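PDB 7MIE: PlzA from Borrelia burgdorferi, which binds the second messenger cyclic di-GMP and probably acts as a PilZ-type receptor in the signalling of this tick-borne spirochaete. Local coordinates for residues 71-74 with 79-82; 31-36 with 155-160. All blocks are in the same frame, centred on the assembly; numbering follows the deposited sequence.

Contact 1. Residues 71-74 with 79-82; sequences IYSI and LKLI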
ATOM      1  N   ILE A  71       3.442   7.901   0.805  1.00 20.09           N
ATOM      2  CA  ILE A  71       3.650   6.740   1.651  1.00 19.08           C
ATOM      3  C   ILE A  71       3.032   5.532   0.959  1.00 21.00           C
ATOM      4  O   ILE A  71       1.849   5.553   0.559  1.00 21.98           O
ATOM      5  CB  ILE A  71       2.994   6.963   3.031  1.00 19.96           C
ATOM      6  CG1 ILE A  71       3.441   8.263   3.697  1.00 21.07           C
ATOM      7  CG2 ILE A  71       3.189   5.749   3.936  1.00 19.16           C
ATOM      8  CD1 ILE A  71       2.724   8.603   5.025  1.00 23.42           C
ATOM      9  N   TYR A  72       3.833   4.466   0.889  1.00 17.63           N
ATOM     10  CA  TYR A  72       3.356   3.184   0.383  1.00 19.19           C
ATOM     11  C   TYR A  72       2.816   2.316   1.534  1.00 18.97           C
ATOM     12  O   TYR A  72       1.715   1.759   1.416  1.00 18.99           O
ATOM     13  CB  TYR A  72       4.536   2.462  -0.278  1.00 19.01           C
ATOM     14  CG  TYR A  72       4.281   1.013  -0.606  1.00 20.51           C
ATOM     15  CD1 TYR A  72       3.635   0.651  -1.784  1.00 23.43           C
ATOM     16  CD2 TYR A  72       4.722   0.012   0.249  1.00 21.05           C
ATOM     17  CE1 TYR A  72       3.437  -0.687  -2.106  1.00 25.00           C
ATOM     18  CE2 TYR A  72       4.533  -1.325  -0.057  1.00 22.06           C
ATOM     19  CZ  TYR A  72       3.888  -1.667  -1.234  1.00 23.79           C
ATOM     20  OH  TYR A  72       3.697  -2.985  -1.531  1.00 25.40           O
ATOM     21  N   SER A  73       3.592   2.201   2.616  1.00 18.41           N
ATOM     22  CA  SER A  73       3.145   1.417   3.775  1.00 19.36           C
ATOM     23  C   SER A  73       3.796   1.969   5.026  1.00 18.57           C
ATOM     24  O   SER A  73       4.781   2.711   4.931  1.00 19.37           O
ATOM     25  CB  SER A  73       3.486  -0.084   3.613  1.00 19.52           C
ATOM     26  OG  SER A  73       4.899  -0.309   3.712  1.00 20.57           O
ATOM     27  N   ILE A  74       3.240   1.567   6.177  1.00 18.83           N
ATOM     28  CA  ILE A  74       3.756   2.013   7.460  1.00 19.50           C
ATOM     29  C   ILE A  74       3.944   0.817   8.377  1.00 19.47           C
ATOM     30  O   ILE A  74       3.151  -0.130   8.327  1.00 20.65           O
ATOM     31  CB  ILE A  74       2.824   3.089   8.038  1.00 21.54           C
ATOM     32  CG1 ILE A  74       3.436   3.744   9.283  1.00 22.42           C
ATOM     33  CG2 ILE A  74       1.435   2.506   8.336  1.00 23.54           C
ATOM     34  CD1 ILE A  74       2.768   5.089   9.617  1.00 24.67           C
ATOM     35  N   LEU A  79       8.808   3.219   7.748  1.00 22.20           N
ATOM     36  CA  LEU A  79       7.773   3.299   6.742  1.00 22.16           C
ATOM     37  C   LEU A  79       8.423   3.197   5.368  1.00 21.29           C
ATOM     38  O   LEU A  79       9.645   3.257   5.255  1.00 21.57           O
ATOM     39  CB  LEU A  79       6.938   4.562   6.984  1.00 22.91           C
ATOM     40  CG  LEU A  79       7.476   5.911   6.482  1.00 24.88           C
ATOM     41  CD1 LEU A  79       6.525   7.054   6.935  1.00 27.44           C
ATOM     42  CD2 LEU A  79       8.896   6.188   6.967  1.00 28.98           C
ATOM     43  N   LYS A  80       7.593   2.991   4.345  1.00 19.71           N
ATOM     44  CA  LYS A  80       8.095   2.872   2.986  1.00 20.47           C
ATOM     45  C   LYS A  80       7.524   4.024   2.163  1.00 20.00           C
ATOM     46  O   LYS A  80       6.322   4.278   2.183  1.00 19.69           O
ATOM     47  CB  LYS A  80       7.708   1.544   2.331  1.00 20.71           C
ATOM     48  CG  LYS A  80       8.417   0.342   2.931  1.00 22.83           C
ATOM     49  CD  LYS A  80       8.127  -0.971   2.194  1.00 26.52           C
ATOM     50  CE  LYS A  80       8.478  -2.147   3.071  1.00 28.67           C
ATOM     51  NZ  LYS A  80       8.067  -3.403   2.394  1.00 31.09           N
ATOM     52  N   LEU A  81       8.422   4.684   1.424  1.00 18.82           N
ATOM     53  CA  LEU A  81       8.048   5.878   0.669  1.00 20.33           C
ATOM     54  C   LEU A  81       8.395   5.693  -0.801  1.00 20.84           C
ATOM     55  O   LEU A  81       9.435   5.096  -1.124  1.00 21.42           O
ATOM     56  CB  LEU A  81       8.786   7.123   1.192  1.00 20.39           C
ATOM     57  CG  LEU A  81       8.592   7.522   2.662  1.00 22.03           C
ATOM     58  CD1 LEU A  81       9.170   8.942   2.894  1.00 23.18           C
ATOM     59  CD2 LEU A  81       7.089   7.531   3.016  1.00 22.33           C
ATOM     60  N   ILE A  82       7.530   6.260  -1.668  1.00 20.36           N
ATOM     61  CA  ILE A  82       7.750   6.260  -3.114  1.00 20.98           C
ATOM     62  C   ILE A  82       8.235   7.639  -3.547  1.00 20.47           C
ATOM     63  O   ILE A  82       7.608   8.678  -3.242  1.00 20.65           O
ATOM     64  CB  ILE A  82       6.437   5.925  -3.856  1.00 22.70           C
ATOM     65  CG1 ILE A  82       6.000   4.475  -3.579  1.00 23.20           C
ATOM     66  CG2 ILE A  82       6.571   6.210  -5.367  1.00 23.89           C
ATOM     67  CD1 ILE A  82       4.488   4.271  -3.876  1.00 24.16           C
TER
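The ring of Y72 stands beside the aliphatic stem of K80: its CD2 lies 3.9 Å from K80 CB, the two side chains running alongside each other in the same direction. K80 CB and I82 CD1 both approach this ring obliquely. The CD1 methyl of I82 reaches back to Y72 CB at 4.0 Å; L138 of strand 134-143 and T276 and M277 of helix 273-283 also touch the tyrosine. With CG anti to the backbone N (chi1 168°), the ring runs out beside the lysine stem. S73 OG is set against the same stem, 3.6 Å from K80 CD, and both polar ends turn to one acceptor outside the pair: E41 takes a hydrogen bond from the serine and a salt bridge from K80 NZ, so the lysine's extended chain spans from the sheet to this carboxylate. On the other face of the sheet, I71, I74, L79 and L81 point into the apolar interior. I71 CG1 meets L81 CD2 at 3.8 Å, the two chains set aslant, while I74 CG1 touches L79 CB more loosely; I74 also leans on I151 of helix 149-164. In the backbone, K80 O receives Y72 N at 2.8 Å and, weakly, S73 N, so one carbonyl serves two successive amides. K80 N returns an almost straight bond to S73 O at 2.9 Å (176° at the hydrogen). Y72 has a helix-like backbone conformation, and the register slips by one residue between the pairs I71-L81 and S73-K80. Two residues, Y72 and S73, thus face the single K80: a classic beta bulge in the antiparallel hairpin of strands 65-74 and 78-84, within the N-terminal PilZN3 domain sheet.

Contact 2. Residues 31-36 with 155-160; sequences RDYGAK and VGKLLD
Y33 and G156 make the aromatic part of the contact: the glycine CA sits over the centre of one ring face, 3.5 Å from the centroid and 2° off its normal, a CH-pi contact. Lacking a side chain, G156 lets the ring lie directly on the helix backbone, and Y33 CE1 comes within 3.4 Å of G156 O. Hydrogen bonding fixes the far end of the ring. Y33 OH donates to D160 OD2 at 2.9 Å, meeting it from above the carboxylate plane, while D160 OD1 lies at the ring edge, near its plane. Ring and carboxylate are turned 49° apart. OD1 accepts a further hydrogen bond from Y37 OH, so two tyrosines hold this one aspartate. Charge and water supply the last link: K36 NZ stays 4.5 Å from D160 OD1, beyond a salt bridge, but a water that accepts from NZ at 3.1 Å and donates to OD1 at 2.7 Å joins them. The segment axes pass 10.2 Å apart at 43°, a wide spacing bridged by the tyrosine; this is a helix-helix crossing that packs N-terminal helix 26-36 against helix 149-164 of the PilZN3 domain.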
ATOM      1  N   ARG A  31       6.694  -0.598  22.260  1.00 26.32           N
ATOM      2  CA  ARG A  31       7.891  -1.440  22.209  1.00 28.48           C
ATOM      3  C   ARG A  31       7.509  -2.909  21.991  1.00 27.35           C
ATOM      4  O   ARG A  31       8.148  -3.594  21.189  1.00 27.25           O
ATOM      5  CB  ARG A  31       8.728  -1.292  23.492  1.00 32.30           C
ATOM      6  CG  ARG A  31       9.445   0.050  23.600  1.00 40.86           C
ATOM      7  CD  ARG A  31      10.303   0.294  24.848  1.00 45.72           C
ATOM      8  NE  ARG A  31       9.688   0.112  26.167  1.00 49.79           N
ATOM      9  CZ  ARG A  31       9.710  -1.041  26.836  1.00 50.74           C
ATOM     10  NH1 ARG A  31      10.314  -2.080  26.298  1.00 52.97           N
ATOM     11  NH2 ARG A  31       9.148  -1.157  28.027  1.00 57.02           N
ATOM     12  N   ASP A  32       6.459  -3.383  22.686  1.00 25.14           N
ATOM     13  CA  ASP A  32       5.986  -4.760  22.490  1.00 25.82           C
ATOM     14  C   ASP A  32       5.522  -4.984  21.047  1.00 23.94           C
ATOM     15  O   ASP A  32       5.852  -5.976  20.407  1.00 25.29           O
ATOM     16  CB  ASP A  32       4.787  -5.107  23.379  1.00 28.72           C
ATOM     17  CG  ASP A  32       5.051  -5.036  24.887  1.00 32.55           C
ATOM     18  OD1 ASP A  32       6.233  -5.043  25.292  1.00 33.11           O
ATOM     19  OD2 ASP A  32       4.052  -4.920  25.640  1.00 36.26           O
ATOM     20  N   TYR A  33       4.758  -4.026  20.484  1.00 22.98           N
ATOM     21  CA  TYR A  33       4.303  -4.161  19.112  1.00 23.22           C
ATOM     22  C   TYR A  33       5.465  -4.132  18.113  1.00 23.07           C
ATOM     23  O   TYR A  33       5.441  -4.877  17.145  1.00 22.92           O
ATOM     24  CB  TYR A  33       3.428  -2.954  18.762  1.00 23.20           C
ATOM     25  CG  TYR A  33       1.968  -3.083  19.107  1.00 23.60           C
ATOM     26  CD1 TYR A  33       1.249  -4.196  18.703  1.00 24.41           C
ATOM     27  CD2 TYR A  33       1.298  -2.038  19.726  1.00 23.73           C
ATOM     28  CE1 TYR A  33      -0.111  -4.285  18.977  1.00 25.32           C
ATOM     29  CE2 TYR A  33      -0.073  -2.099  19.962  1.00 26.64           C
ATOM     30  CZ  TYR A  33      -0.778  -3.225  19.567  1.00 26.24           C
ATOM     31  OH  TYR A  33      -2.119  -3.352  19.838  1.00 27.78           O
ATOM     32  N   GLY A  34       6.482  -3.295  18.365  1.00 24.11           N
ATOM     33  CA  GLY A  34       7.722  -3.223  17.592  1.00 25.05           C
ATOM     34  C   GLY A  34       8.415  -4.576  17.469  1.00 27.33           C
ATOM     35  O   GLY A  34       8.826  -4.998  16.374  1.00 27.40           O
ATOM     36  N   ALA A  35       8.458  -5.290  18.600  1.00 25.80           N
ATOM     37  CA  ALA A  35       9.127  -6.591  18.615  1.00 26.06           C
ATOM     38  C   ALA A  35       8.259  -7.627  17.921  1.00 26.52           C
ATOM     39  O   ALA A  35       8.733  -8.380  17.081  1.00 29.76           O
ATOM     40  CB  ALA A  35       9.401  -7.002  20.055  1.00 27.38           C
ATOM     41  N   LYS A  36       6.960  -7.623  18.232  1.00 25.35           N
ATOM     42  CA  LYS A  36       6.025  -8.617  17.737  1.00 26.07           C
ATOM     43  C   LYS A  36       5.913  -8.526  16.218  1.00 27.76           C
ATOM     44  O   LYS A  36       5.776  -9.552  15.556  1.00 28.24           O
ATOM     45  CB  LYS A  36       4.661  -8.405  18.398  1.00 28.01           C
ATOM     46  CG  LYS A  36       3.613  -9.428  18.011  1.00 31.17           C
ATOM     47  CD  LYS A  36       2.343  -9.342  18.821  1.00 35.09           C
ATOM     48  CE  LYS A  36       1.366 -10.342  18.234  1.00 37.03           C
ATOM     49  NZ  LYS A  36       0.348 -10.734  19.212  1.00 40.37           N
ATOM     50  N   VAL A 155      -1.058   1.857  14.521  1.00 19.70           N
ATOM     51  CA  VAL A 155      -0.462   0.949  13.537  1.00 19.68           C
ATOM     52  C   VAL A 155      -0.376  -0.441  14.173  1.00 19.63           C
ATOM     53  O   VAL A 155      -0.665  -1.457  13.527  1.00 19.28           O
ATOM     54  CB  VAL A 155       0.923   1.474  13.075  1.00 19.11           C
ATOM     55  CG1 VAL A 155       1.635   0.441  12.194  1.00 20.37           C
ATOM     56  CG2 VAL A 155       0.767   2.815  12.318  1.00 20.73           C
ATOM     57  N   GLY A 156      -0.047  -0.483  15.470  1.00 20.05           N
ATOM     58  CA  GLY A 156      -0.007  -1.786  16.136  1.00 20.69           C
ATOM     59  C   GLY A 156      -1.378  -2.461  16.169  1.00 20.93           C
ATOM     60  O   GLY A 156      -1.492  -3.667  15.890  1.00 20.26           O
ATOM     61  N   LYS A 157      -2.424  -1.670  16.382  1.00 22.06           N
ATOM     62  CA  LYS A 157      -3.767  -2.240  16.366  1.00 22.72           C
ATOM     63  C   LYS A 157      -4.136  -2.772  14.984  1.00 22.00           C
ATOM     64  O   LYS A 157      -4.804  -3.809  14.853  1.00 23.25           O
ATOM     65  CB  LYS A 157      -4.783  -1.192  16.841  1.00 26.97           C
ATOM     66  CG  LYS A 157      -4.636  -0.861  18.325  1.00 29.93           C
ATOM     67  CD  LYS A 157      -5.457   0.335  18.761  1.00 37.04           C
ATOM     68  CE  LYS A 157      -5.703   0.363  20.259  1.00 41.37           C
ATOM     69  NZ  LYS A 157      -6.725   1.399  20.572  1.00 46.81           N
ATOM     70  N   LEU A 158      -3.749  -2.045  13.930  1.00 20.73           N
ATOM     71  CA  LEU A 158      -3.978  -2.520  12.570  1.00 20.11           C
ATOM     72  C   LEU A 158      -3.176  -3.783  12.283  1.00 20.39           C
ATOM     73  O   LEU A 158      -3.692  -4.695  11.619  1.00 21.77           O
ATOM     74  CB  LEU A 158      -3.576  -1.440  11.543  1.00 19.82           C
ATOM     75  CG  LEU A 158      -4.497  -0.203  11.547  1.00 21.30           C
ATOM     76  CD1 LEU A 158      -3.820   0.917  10.751  1.00 22.02           C
ATOM     77  CD2 LEU A 158      -5.862  -0.542  10.960  1.00 23.88           C
ATOM     78  N   LEU A 159      -1.944  -3.877  12.816  1.00 20.14           N
ATOM     79  CA  LEU A 159      -1.167  -5.098  12.615  1.00 19.88           C
ATOM     80  C   LEU A 159      -1.793  -6.289  13.375  1.00 20.97           C
ATOM     81  O   LEU A 159      -1.796  -7.379  12.843  1.00 20.65           O
ATOM     82  CB  LEU A 159       0.297  -4.892  13.027  1.00 20.50           C
ATOM     83  CG  LEU A 159       1.080  -3.975  12.093  1.00 20.81           C
ATOM     84  CD1 LEU A 159       2.323  -3.444  12.778  1.00 21.50           C
ATOM     85  CD2 LEU A 159       1.418  -4.734  10.789  1.00 21.90           C
ATOM     86  N   ASP A 160      -2.376  -6.065  14.551  1.00 21.56           N
ATOM     87  CA  ASP A 160      -3.113  -7.125  15.227  1.00 23.98           C
ATOM     88  C   ASP A 160      -4.246  -7.640  14.351  1.00 22.56           C
ATOM     89  O   ASP A 160      -4.438  -8.848  14.242  1.00 23.99           O
ATOM     90  CB  ASP A 160      -3.791  -6.587  16.489  1.00 25.96           C
ATOM     91  CG  ASP A 160      -2.875  -6.374  17.667  1.00 27.62           C
ATOM     92  OD1 ASP A 160      -1.754  -6.991  17.706  1.00 28.74           O
ATOM     93  OD2 ASP A 160      -3.323  -5.621  18.587  1.00 30.10           O
TER
HETATM   94  O   HOH W   1      -0.777  -7.956  19.978  1.00 42.70           O

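How the contacts relate
Contact 1 and contact 2 lie about 17 Å apart, centre to centre, within the PilZN3 domain. Along the chain, helix 26-36 comes first, then the hairpin strands 65-74 and 78-84, and finally helix 149-164, so contact 2 joins two elements distant in sequence, with contact 1 between them. The two meet directly where I74 CG2 packs on V155 CG2 at 4.0 Å, so the hairpin and the first helix are both packed on helix 149-164. The cyclic di-GMP pocket lies further along the chain, its residues including Q167, R168 and R172 soon after helix 149-164 ends.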